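PDB 3SC4: short chain dehydrogenase (A0QTM2 homolog) from Mycobacterium thermoresistibile, which probably catalyses NAD(P)-dependent oxidation or reduction, as other short-chain dehydrogenases with a Rossmann fold do. Local coordinates for residues A225-V230 / L243-V248; R28-G33 / K58-A63; R217-E222 / S276-G281; Q66-V71 / V88-G93. One frame throughout, in Å; residues are numbered along the deposited sequence.

How the interactions relate
From the N terminus, interaction 2 closes first, joining the end of helix 20-30 to helix 53-63 around strand 35-40. A short turn leads into strand 66-71, and interaction 4 packs this outermost strand of the Rossmann sheet against the end of helix 77-91; Ile60 and Ala67 link the two contacts. Much later, interaction 3 pins the loop 217-222 to the C-terminal tail at 276-281, and interaction 1 falls wholly within that span, setting helix 222-232 against helix 245-252. Glu246 and Arg219 pair between interactions 1 and 3. Arg28 of interaction 2 makes a cation-pi contact with Tyr229 of interaction 1 and a long, weak ion pair with Asp226.

Interaction 1: residues A225-V230 / L243-V248; sequences ADAAYV and LLCEDV
Helix 222-232 and the first turn of helix 245-252 come closest where the CA atoms of Ala227 and Cys245 lie 5.1 Å apart, an approach made possible by the small side chains there. The methyl CB of Ala227 points at the other helix and rests 3.6 Å from Cys245 CA, with Cys245 CB just beyond. Cys245 SG, placed anti to its own carbonyl carbon (chi1 -66°), lies beside the same methyl, 3.9 Å from Ala227 CB. One turn further on, two valines continue the seam. Val248 sends its CG1 branch across to Val230 CG1 at 3.8 Å, and the same methyl also touches Ala227 O. The two valine side chains point opposite ways as they pass. Leu194 of strand 190-195 packs against Ala227 and Cys245, so the seam lies against the strand next to the edge of the parallel sheet; Val231 packs against Val248. Strand 242-244 ends that sheet, and Leu244 is the N-cap residue of the helix that follows it at once. No hydrogen bond crosses between the segments: the contact is held by van der Waals packing and the burial of small apolar groups, which gives close approach but little directional preference.

Interaction 2: residues R28-G33 / K58-A63; sequences RVAADG and KEIEEA
Ala30 faces helix 53-63 with its methyl: Ala30 CB lies 3.5 Å from the carbonyl O of Ile60 and 3.7 Å from Ile60 CG2. The branching of Ile60 explains the second contact. With chi1 at -74°, its longer arm CG1 stands anti to the carbonyl carbon, while the CG2 methyl is the branch that turns to Ala30. A turn later, Ala63 CB lies 4.2 Å from Ala30 CB. Ala31, more exposed, takes part mainly through its backbone: its CA-H is directed almost straight at Ala63 O, with Ala31 CA to Ala63 O 3.4 Å and 166° at the hydrogen. Small residues at positions 30, 31 and 63 bring Ala31 and Ala63 to a CA separation of 5.0 Å. A type I turn from Ala30 to Gly33 carries the chain away from helix 20-30, and Gly33 takes a positive phi. In the Rossmann fold these two helices come before and after strand 35-40 in the chain and lie together on one face of the parallel sheet. Ile60 also packs on Val36 and Leu38 of that strand, filling the angle between the two helices and the sheet.

Interaction 3: residues R217-E222 / S276-G281; sequences RSRKPE and SPNPPG
Arg219 reaches from the loop 217-222 to the C-terminal tail, where its guanidinium meets Pro277 and Asn278. Ahead of it in the chain, Arg217 and Ser218 lead into the contact, and Ser218 OG bonds to Thr199 OG1. Arg219 follows. Its chain runs extended from CG to NE, carrying the guanidinium to Asn278, whose side chain it crosses at about a right angle. The outer nitrogens grip one oxygen end-on: Arg219 NH2 donates to Asn278 OD1 at 2.7 Å with an N-H...O angle of 157°, and Arg219 NH1 donates to the same Asn278 OD1 at 3.1 Å and a more bent 136°. OD1 lies in the guanidinium plane, although the amide itself is turned 33° from it. A weak third bond runs from Arg219 NH1 to Pro277 O at 2.9 Å. These bonds tie the loop ahead of helix 222-232 to the C-terminal extension, which follows the last strand, 242-244, and the last helix, 245-252, of the Rossmann domain. Two acids complete the surroundings of the arginine: NE forms a salt bridge with Asp261 OD1, and NH1 is shared with Glu246 OE2. Together they probably offset the positive charge of this buried residue. After Arg219 the chain continues through Lys220, whose backbone bonds to Tyr260, and Pro221 to Glu222, the first residue of helix 222-232.

Interaction 4: residues Q66-V71 / V88-G93; sequences QALPIV and VEQFGG
With chi1 at -66°, the ring of Phe91 swings anti to its own carbonyl carbon and reaches toward strand 66-71, while Leu68 holds CG anti to its backbone N (chi1 -175°) and reaches back toward helix 77-91. The nearest touch is Leu68 CB to Phe91 CE2, 3.7 Å, an oblique approach to the ring. On the far rim of the ring, Phe91 CE1 meets Gln66 CB at 4.1 Å, so the phenyl spans two residues of the strand that face the same way. Gln90 closes over the ring: its CG, anti to the backbone N (chi1 -178°), sits 4.0 Å above the plane of Phe91, over the centre. The CD2 methyl of Leu68 completes the cluster, lying 4.0 Å from both Gln90 CB and Gln90 CG. Phe91 also packs on Asn35 of the neighbouring strand, and Ile70 packs on Ala83 and Thr87 of helix 77-91. Gly92, with positive phi, lets the chain leave the helix just after the phenylalanine. The contact joins the outermost strand of the Rossmann sheet to the helix that follows it. With no hydrogen bond across the segments, it rests on van der Waals packing, to which the two exposed glutamines contribute aliphatic carbons.

Interaction 1: residues A225-V230 / L243-V248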
loop_
_atom_site.group_PDB
_atom_site.type_symbol
_atom_site.label_atom_id
_atom_site.label_comp_id
_atom_site.label_asym_id
_atom_site.label_seq_id
_atom_site.Cartn_x
_atom_site.Cartn_y
_atom_site.Cartn_z
ATOM N N ALA B 225 24.886 1.928 -2.552
ATOM C CA ALA B 225 25.428 2.083 -3.924
ATOM C C ALA B 225 26.061 0.785 -4.448
ATOM O O ALA B 225 25.725 0.317 -5.529
ATOM C CB ALA B 225 26.434 3.227 -3.986
ATOM N N ASP B 226 26.966 0.200 -3.675
ATOM C CA ASP B 226 27.605 -1.067 -4.063
ATOM C C ASP B 226 26.588 -2.203 -4.194
ATOM O O ASP B 226 26.670 -2.986 -5.136
ATOM C CB ASP B 226 28.713 -1.467 -3.083
ATOM C CG ASP B 226 29.975 -0.622 -3.232
ATOM O OD1 ASP B 226 30.059 0.189 -4.173
ATOM O OD2 ASP B 226 30.902 -0.786 -2.401
ATOM N N ALA B 227 25.616 -2.291 -3.285
ATOM C CA ALA B 227 24.606 -3.364 -3.400
ATOM C C ALA B 227 23.771 -3.150 -4.682
ATOM O O ALA B 227 23.553 -4.084 -5.452
ATOM C CB ALA B 227 23.710 -3.471 -2.146
ATOM N N ALA B 228 23.349 -1.911 -4.928
ATOM C CA ALA B 228 22.550 -1.596 -6.116
ATOM C C ALA B 228 23.276 -2.040 -7.378
ATOM O O ALA B 228 22.687 -2.666 -8.265
ATOM C CB ALA B 228 22.258 -0.084 -6.173
ATOM N N TYR B 229 24.572 -1.717 -7.420
ATOM C CA TYR B 229 25.421 -2.002 -8.559
ATOM C C TYR B 229 25.414 -3.491 -8.861
ATOM O O TYR B 229 25.241 -3.902 -9.994
ATOM C CB TYR B 229 26.839 -1.497 -8.283
ATOM C CG TYR B 229 27.768 -1.610 -9.482
ATOM C CD1 TYR B 229 27.745 -0.655 -10.510
ATOM C CD2 TYR B 229 28.667 -2.685 -9.589
ATOM C CE1 TYR B 229 28.589 -0.759 -11.609
ATOM C CE2 TYR B 229 29.516 -2.812 -10.688
ATOM C CZ TYR B 229 29.475 -1.848 -11.698
ATOM O OH TYR B 229 30.335 -1.985 -12.760
ATOM N N VAL B 230 25.583 -4.301 -7.832
ATOM C CA VAL B 230 25.536 -5.747 -7.996
ATOM C C VAL B 230 24.208 -6.176 -8.620
ATOM O O VAL B 230 24.196 -6.947 -9.579
ATOM C CB VAL B 230 25.742 -6.464 -6.651
ATOM C CG1 VAL B 230 25.456 -7.968 -6.793
ATOM C CG2 VAL B 230 27.171 -6.167 -6.093
ATOM N N LEU B 243 15.332 -7.548 -1.463
ATOM C CA LEU B 243 16.752 -7.727 -1.061
ATOM C C LEU B 243 17.256 -6.789 0.051
ATOM O O LEU B 243 16.808 -5.638 0.181
ATOM C CB LEU B 243 17.635 -7.502 -2.289
ATOM C CG LEU B 243 17.335 -8.449 -3.449
ATOM C CD1 LEU B 243 17.880 -7.914 -4.755
ATOM C CD2 LEU B 243 17.926 -9.830 -3.127
ATOM N N LEU B 244 18.217 -7.291 0.824
ATOM C CA LEU B 244 18.941 -6.498 1.816
ATOM C C LEU B 244 20.379 -6.202 1.336
ATOM O O LEU B 244 21.037 -7.089 0.838
ATOM C CB LEU B 244 19.004 -7.279 3.127
ATOM C CG LEU B 244 17.677 -7.482 3.854
ATOM C CD1 LEU B 244 17.849 -8.376 5.094
ATOM C CD2 LEU B 244 17.097 -6.141 4.226
ATOM N N CYS B 245 20.886 -4.981 1.520
ATOM C CA CYS B 245 22.180 -4.618 0.944
ATOM C C CYS B 245 23.316 -5.578 1.354
ATOM O O CYS B 245 23.976 -6.199 0.516
ATOM C CB CYS B 245 22.552 -3.187 1.325
ATOM S SG CYS B 245 21.453 -1.938 0.600
ATOM N N GLU B 246 23.522 -5.705 2.654
ATOM C CA GLU B 246 24.616 -6.496 3.157
ATOM C C GLU B 246 24.557 -7.942 2.631
ATOM O O GLU B 246 25.567 -8.489 2.183
ATOM C CB GLU B 246 24.623 -6.463 4.679
ATOM C CG GLU B 246 25.065 -5.130 5.261
ATOM C CD GLU B 246 23.932 -4.133 5.437
ATOM O OE1 GLU B 246 22.931 -4.192 4.677
ATOM O OE2 GLU B 246 24.072 -3.261 6.326
ATOM N N ASP B 247 23.373 -8.536 2.633
ATOM C CA ASP B 247 23.209 -9.893 2.108
ATOM C C ASP B 247 23.624 -9.983 0.630
ATOM O O ASP B 247 24.312 -10.907 0.222
ATOM C CB ASP B 247 21.767 -10.385 2.298
ATOM C CG ASP B 247 21.311 -10.295 3.733
ATOM O OD1 ASP B 247 21.598 -9.275 4.387
ATOM O OD2 ASP B 247 20.658 -11.234 4.227
ATOM N N VAL B 248 23.194 -9.018 -0.166
ATOM C CA VAL B 248 23.522 -8.999 -1.579
ATOM C C VAL B 248 25.034 -8.940 -1.749
ATOM O O VAL B 248 25.617 -9.647 -2.601
ATOM C CB VAL B 248 22.844 -7.804 -2.275
ATOM C CG1 VAL B 248 23.438 -7.557 -3.652
ATOM C CG2 VAL B 248 21.364 -8.063 -2.366
#

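Interaction 2: residues R28-G33 / K58-A63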
loop_
_atom_site.group_PDB
_atom_site.type_symbol
_atom_site.label_atom_id
_atom_site.label_comp_id
_atom_site.label_asym_id
_atom_site.label_seq_id
_atom_site.Cartn_x
_atom_site.Cartn_y
_atom_site.Cartn_z
ATOM N N ARG B 28 27.927 5.809 -8.441
ATOM C CA ARG B 28 28.490 4.495 -8.742
ATOM C C ARG B 28 28.211 4.070 -10.167
ATOM O O ARG B 28 29.080 3.543 -10.844
ATOM C CB ARG B 28 27.940 3.446 -7.805
ATOM C CG ARG B 28 28.545 2.082 -8.009
ATOM C CD ARG B 28 29.991 2.050 -7.552
ATOM N NE ARG B 28 30.449 0.671 -7.428
ATOM C CZ ARG B 28 30.980 -0.051 -8.411
ATOM N NH1 ARG B 28 31.143 0.442 -9.650
ATOM N NH2 ARG B 28 31.360 -1.286 -8.137
ATOM N N VAL B 29 26.992 4.301 -10.614
ATOM C CA VAL B 29 26.601 3.938 -11.967
ATOM C C VAL B 29 27.321 4.839 -12.978
ATOM O O VAL B 29 27.797 4.372 -13.995
ATOM C CB VAL B 29 25.068 4.007 -12.121
ATOM C CG1 VAL B 29 24.666 3.744 -13.548
ATOM C CG2 VAL B 29 24.420 2.996 -11.176
ATOM N N ALA B 30 27.388 6.130 -12.679
ATOM C CA ALA B 30 28.122 7.084 -13.500
ATOM C C ALA B 30 29.577 6.677 -13.697
ATOM O O ALA B 30 30.122 6.904 -14.754
ATOM C CB ALA B 30 28.052 8.488 -12.886
ATOM N N ALA B 31 30.202 6.071 -12.688
ATOM C CA ALA B 31 31.647 5.777 -12.728
ATOM C C ALA B 31 32.024 4.783 -13.818
ATOM O O ALA B 31 33.176 4.751 -14.243
ATOM C CB ALA B 31 32.138 5.271 -11.374
ATOM N N ASP B 32 31.052 3.975 -14.262
ATOM C CA ASP B 32 31.227 3.082 -15.398
ATOM C C ASP B 32 31.059 3.810 -16.745
ATOM O O ASP B 32 31.190 3.202 -17.806
ATOM C CB ASP B 32 30.203 1.935 -15.320
ATOM C CG ASP B 32 30.642 0.780 -14.404
ATOM O OD1 ASP B 32 31.603 0.950 -13.624
ATOM O OD2 ASP B 32 30.000 -0.302 -14.483
ATOM N N GLY B 33 30.753 5.101 -16.729
ATOM C CA GLY B 33 30.501 5.839 -17.978
ATOM C C GLY B 33 29.054 5.770 -18.442
ATOM O O GLY B 33 28.774 5.725 -19.650
ATOM N N LYS B 58 27.023 17.782 -11.425
ATOM C CA LYS B 58 28.483 17.954 -11.522
ATOM C C LYS B 58 29.157 16.691 -10.981
ATOM O O LYS B 58 30.021 16.115 -11.643
ATOM C CB LYS B 58 29.011 19.235 -10.835
ATOM N N GLU B 59 28.735 16.229 -9.814
ATOM C CA GLU B 59 29.382 15.049 -9.216
ATOM C C GLU B 59 29.256 13.826 -10.135
ATOM O O GLU B 59 30.228 13.070 -10.295
ATOM C CB GLU B 59 28.855 14.753 -7.798
ATOM C CG GLU B 59 29.291 15.773 -6.724
ATOM C CD GLU B 59 28.974 15.310 -5.288
ATOM O OE1 GLU B 59 28.236 16.020 -4.562
ATOM O OE2 GLU B 59 29.450 14.230 -4.886
ATOM N N ILE B 60 28.093 13.654 -10.764
ATOM C CA ILE B 60 27.916 12.567 -11.736
ATOM C C ILE B 60 28.954 12.660 -12.865
ATOM O O ILE B 60 29.528 11.650 -13.269
ATOM C CB ILE B 60 26.478 12.565 -12.329
ATOM C CG1 ILE B 60 25.482 12.046 -11.284
ATOM C CG2 ILE B 60 26.391 11.731 -13.623
ATOM C CD1 ILE B 60 24.059 12.546 -11.490
ATOM N N GLU B 61 29.191 13.872 -13.364
ATOM C CA GLU B 61 30.125 14.081 -14.485
ATOM C C GLU B 61 31.561 13.860 -14.052
ATOM O O GLU B 61 32.308 13.154 -14.722
ATOM C CB GLU B 61 29.942 15.470 -15.110
ATOM C CG GLU B 61 28.567 15.641 -15.821
ATOM C CD GLU B 61 28.272 17.079 -16.306
ATOM O OE1 GLU B 61 28.918 18.056 -15.838
ATOM O OE2 GLU B 61 27.374 17.209 -17.170
ATOM N N GLU B 62 31.925 14.427 -12.906
ATOM C CA GLU B 62 33.253 14.224 -12.310
ATOM C C GLU B 62 33.548 12.740 -12.000
ATOM O O GLU B 62 34.710 12.335 -11.905
ATOM C CB GLU B 62 33.417 15.092 -11.033
ATOM C CG GLU B 62 33.688 16.607 -11.287
ATOM C CD GLU B 62 33.485 17.525 -10.028
ATOM O OE1 GLU B 62 32.916 17.056 -8.987
ATOM O OE2 GLU B 62 33.877 18.732 -10.099
ATOM N N ALA B 63 32.501 11.936 -11.830
ATOM C CA ALA B 63 32.651 10.498 -11.608
ATOM C C ALA B 63 32.888 9.746 -12.915
ATOM O O ALA B 63 33.421 8.630 -12.901
ATOM C CB ALA B 63 31.431 9.945 -10.889
#

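Interaction 3: residues R217-E222 / S276-G281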
loop_
_atom_site.group_PDB
_atom_site.type_symbol
_atom_site.label_atom_id
_atom_site.label_comp_id
_atom_site.label_asym_id
_atom_site.label_seq_id
_atom_site.Cartn_x
_atom_site.Cartn_y
_atom_site.Cartn_z
ATOM N N ARG B 217 26.750 3.734 15.127
ATOM C CA ARG B 217 25.791 2.663 14.915
ATOM C C ARG B 217 25.328 2.532 13.460
ATOM O O ARG B 217 24.450 1.750 13.181
ATOM C CB ARG B 217 24.564 2.881 15.824
ATOM C CG ARG B 217 24.890 3.064 17.334
ATOM C CD ARG B 217 23.747 2.548 18.239
ATOM N NE ARG B 217 23.915 1.133 18.594
ATOM C CZ ARG B 217 22.931 0.238 18.727
ATOM N NH1 ARG B 217 21.657 0.555 18.527
ATOM N NH2 ARG B 217 23.225 -1.013 19.049
ATOM N N SER B 218 25.919 3.296 12.544
ATOM C CA SER B 218 25.399 3.431 11.180
ATOM C C SER B 218 26.405 2.988 10.134
ATOM O O SER B 218 27.572 2.751 10.438
ATOM C CB SER B 218 25.014 4.885 10.904
ATOM O OG SER B 218 23.998 5.318 11.783
ATOM N N ARG B 219 25.943 2.883 8.896
ATOM C CA ARG B 219 26.817 2.581 7.758
ATOM C C ARG B 219 26.757 3.694 6.718
ATOM O O ARG B 219 25.833 4.520 6.720
ATOM C CB ARG B 219 26.479 1.222 7.123
ATOM C CG ARG B 219 26.991 0.038 7.937
ATOM C CD ARG B 219 26.814 -1.315 7.247
ATOM N NE ARG B 219 27.663 -2.302 7.909
ATOM C CZ ARG B 219 27.286 -3.500 8.358
ATOM N NH1 ARG B 219 26.059 -3.971 8.181
ATOM N NH2 ARG B 219 28.180 -4.258 8.968
ATOM N N LYS B 220 27.759 3.697 5.841
ATOM C CA LYS B 220 27.892 4.700 4.779
ATOM C C LYS B 220 26.967 4.422 3.583
ATOM O O LYS B 220 26.552 3.295 3.360
ATOM C CB LYS B 220 29.355 4.793 4.311
ATOM C CG LYS B 220 30.345 5.173 5.410
ATOM C CD LYS B 220 31.732 5.531 4.861
ATOM C CE LYS B 220 32.665 4.294 4.704
ATOM N NZ LYS B 220 33.901 4.572 3.833
ATOM N N PRO B 221 26.636 5.465 2.807
ATOM C CA PRO B 221 25.717 5.274 1.679
ATOM C C PRO B 221 26.238 4.318 0.629
ATOM O O PRO B 221 25.460 3.730 -0.118
ATOM C CB PRO B 221 25.553 6.680 1.090
ATOM C CG PRO B 221 26.445 7.571 1.866
ATOM C CD PRO B 221 26.912 6.888 3.075
ATOM N N GLU B 222 27.554 4.161 0.588
ATOM C CA GLU B 222 28.194 3.179 -0.283
ATOM C C GLU B 222 27.646 1.771 -0.092
ATOM O O GLU B 222 27.609 1.022 -1.028
ATOM C CB GLU B 222 29.716 3.186 -0.078
ATOM C CG GLU B 222 30.444 4.340 -0.813
ATOM C CD GLU B 222 30.499 5.683 -0.035
ATOM O OE1 GLU B 222 29.855 5.846 1.029
ATOM O OE2 GLU B 222 31.218 6.589 -0.517
ATOM N N SER B 276 18.647 -7.877 12.268
ATOM C CA SER B 276 20.079 -7.881 12.594
ATOM C C SER B 276 20.871 -6.962 11.707
ATOM O O SER B 276 20.599 -6.858 10.535
ATOM C CB SER B 276 20.672 -9.296 12.424
ATOM O OG SER B 276 19.943 -10.255 13.170
ATOM N N PRO B 277 21.906 -6.333 12.251
ATOM C CA PRO B 277 22.721 -5.445 11.426
ATOM C C PRO B 277 23.553 -6.157 10.362
ATOM O O PRO B 277 23.939 -5.527 9.390
ATOM C CB PRO B 277 23.611 -4.747 12.449
ATOM C CG PRO B 277 23.679 -5.710 13.579
ATOM C CD PRO B 277 22.396 -6.418 13.640
ATOM N N ASN B 278 23.803 -7.454 10.528
ATOM C CA ASN B 278 24.567 -8.234 9.547
ATOM C C ASN B 278 23.803 -9.450 9.067
ATOM O O ASN B 278 22.873 -9.905 9.731
ATOM C CB ASN B 278 25.901 -8.667 10.124
ATOM C CG ASN B 278 26.818 -7.498 10.393
ATOM O OD1 ASN B 278 26.864 -6.544 9.633
ATOM N ND2 ASN B 278 27.564 -7.576 11.470
ATOM N N PRO B 279 24.176 -9.974 7.895
ATOM C CA PRO B 279 23.517 -11.201 7.457
ATOM C C PRO B 279 23.703 -12.351 8.456
ATOM O O PRO B 279 24.650 -12.324 9.270
ATOM C CB PRO B 279 24.190 -11.514 6.109
ATOM C CG PRO B 279 24.694 -10.150 5.639
ATOM C CD PRO B 279 25.105 -9.442 6.882
ATOM N N PRO B 280 22.793 -13.335 8.416
ATOM C CA PRO B 280 22.964 -14.523 9.258
ATOM C C PRO B 280 24.329 -15.145 9.062
ATOM O O PRO B 280 24.773 -15.304 7.923
ATOM C CB PRO B 280 21.865 -15.487 8.783
ATOM C CG PRO B 280 20.899 -14.668 7.918
ATOM C CD PRO B 280 21.455 -13.265 7.789
ATOM N N GLY B 281 25.000 -15.436 10.176
ATOM C CA GLY B 281 26.237 -16.202 10.166
ATOM C C GLY B 281 27.467 -15.446 9.698
ATOM O O GLY B 281 28.521 -16.048 9.493
#

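Interaction 4: residues Q66-V71 / V88-G93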
loop_
_atom_site.group_PDB
_atom_site.type_symbol
_atom_site.label_atom_id
_atom_site.label_comp_id
_atom_site.label_asym_id
_atom_site.label_seq_id
_atom_site.Cartn_x
_atom_site.Cartn_y
_atom_site.Cartn_z
ATOM N N GLN B 66 27.417 10.996 -17.745
ATOM C CA GLN B 66 26.720 12.146 -18.309
ATOM C C GLN B 66 25.466 12.354 -17.449
ATOM O O GLN B 66 24.805 11.389 -17.060
ATOM C CB GLN B 66 26.396 11.893 -19.791
ATOM C CG GLN B 66 27.304 12.605 -20.826
ATOM C CD GLN B 66 28.838 12.508 -20.545
ATOM O OE1 GLN B 66 29.451 11.424 -20.639
ATOM N NE2 GLN B 66 29.458 13.662 -20.230
ATOM N N ALA B 67 25.167 13.607 -17.119
ATOM C CA ALA B 67 24.077 13.926 -16.205
ATOM C C ALA B 67 23.014 14.765 -16.885
ATOM O O ALA B 67 23.315 15.616 -17.709
ATOM C CB ALA B 67 24.596 14.646 -14.968
ATOM N N LEU B 68 21.760 14.508 -16.526
ATOM C CA LEU B 68 20.635 15.286 -17.020
ATOM C C LEU B 68 19.747 15.618 -15.822
ATOM O O LEU B 68 18.832 14.872 -15.496
ATOM C CB LEU B 68 19.865 14.508 -18.091
ATOM C CG LEU B 68 18.736 15.303 -18.743
ATOM C CD1 LEU B 68 19.284 16.480 -19.560
ATOM C CD2 LEU B 68 17.873 14.378 -19.598
ATOM N N PRO B 69 20.037 16.730 -15.144
ATOM C CA PRO B 69 19.172 17.123 -14.047
ATOM C C PRO B 69 17.886 17.668 -14.606
ATOM O O PRO B 69 17.922 18.451 -15.528
ATOM C CB PRO B 69 19.960 18.239 -13.368
ATOM C CG PRO B 69 20.769 18.866 -14.498
ATOM C CD PRO B 69 21.098 17.718 -15.411
ATOM N N ILE B 70 16.760 17.239 -14.055
ATOM C CA ILE B 70 15.435 17.647 -14.523
ATOM C C ILE B 70 14.634 18.121 -13.305
ATOM O O ILE B 70 14.560 17.424 -12.285
ATOM C CB ILE B 70 14.704 16.453 -15.170
ATOM C CG1 ILE B 70 15.570 15.879 -16.293
ATOM C CG2 ILE B 70 13.322 16.856 -15.675
ATOM C CD1 ILE B 70 15.120 14.567 -16.841
ATOM N N VAL B 71 14.062 19.312 -13.408
ATOM C CA VAL B 71 13.097 19.771 -12.429
ATOM C C VAL B 71 11.728 19.154 -12.708
ATOM O O VAL B 71 11.178 19.318 -13.801
ATOM C CB VAL B 71 12.960 21.281 -12.445
ATOM C CG1 VAL B 71 11.676 21.715 -11.693
ATOM C CG2 VAL B 71 14.218 21.903 -11.847
ATOM N N VAL B 88 14.545 10.275 -22.677
ATOM C CA VAL B 88 14.552 9.513 -23.913
ATOM C C VAL B 88 15.069 10.325 -25.104
ATOM O O VAL B 88 15.887 9.813 -25.852
ATOM C CB VAL B 88 13.158 8.930 -24.213
ATOM C CG1 VAL B 88 13.053 8.379 -25.671
ATOM C CG2 VAL B 88 12.823 7.845 -23.190
ATOM N N GLU B 89 14.626 11.576 -25.263
ATOM C CA GLU B 89 15.089 12.458 -26.368
ATOM C C GLU B 89 16.588 12.748 -26.287
ATOM O O GLU B 89 17.244 12.927 -27.294
ATOM C CB GLU B 89 14.321 13.798 -26.395
ATOM N N GLN B 90 17.115 12.786 -25.074
ATOM C CA GLN B 90 18.518 13.100 -24.830
ATOM C C GLN B 90 19.401 11.848 -24.936
ATOM O O GLN B 90 20.467 11.908 -25.538
ATOM C CB GLN B 90 18.638 13.737 -23.437
ATOM C CG GLN B 90 20.018 14.191 -23.013
ATOM C CD GLN B 90 20.486 15.429 -23.749
ATOM O OE1 GLN B 90 19.763 16.426 -23.839
ATOM N NE2 GLN B 90 21.702 15.378 -24.271
ATOM N N PHE B 91 18.962 10.723 -24.359
ATOM C CA PHE B 91 19.818 9.515 -24.254
ATOM C C PHE B 91 19.359 8.306 -25.056
ATOM O O PHE B 91 20.114 7.343 -25.208
ATOM C CB PHE B 91 19.983 9.085 -22.788
ATOM C CG PHE B 91 20.736 10.065 -21.949
ATOM C CD1 PHE B 91 22.005 10.477 -22.314
ATOM C CD2 PHE B 91 20.180 10.575 -20.794
ATOM C CE1 PHE B 91 22.693 11.376 -21.540
ATOM C CE2 PHE B 91 20.867 11.472 -20.004
ATOM C CZ PHE B 91 22.120 11.878 -20.380
ATOM N N GLY B 92 18.119 8.323 -25.526
ATOM C CA GLY B 92 17.670 7.336 -26.501
ATOM C C GLY B 92 17.016 6.077 -25.958
ATOM O O GLY B 92 16.667 5.194 -26.760
ATOM N N GLY B 93 16.808 5.977 -24.639
ATOM C CA GLY B 93 16.270 4.732 -24.078
ATOM C C GLY B 93 16.658 4.559 -22.623
ATOM O O GLY B 93 17.605 5.205 -22.152
#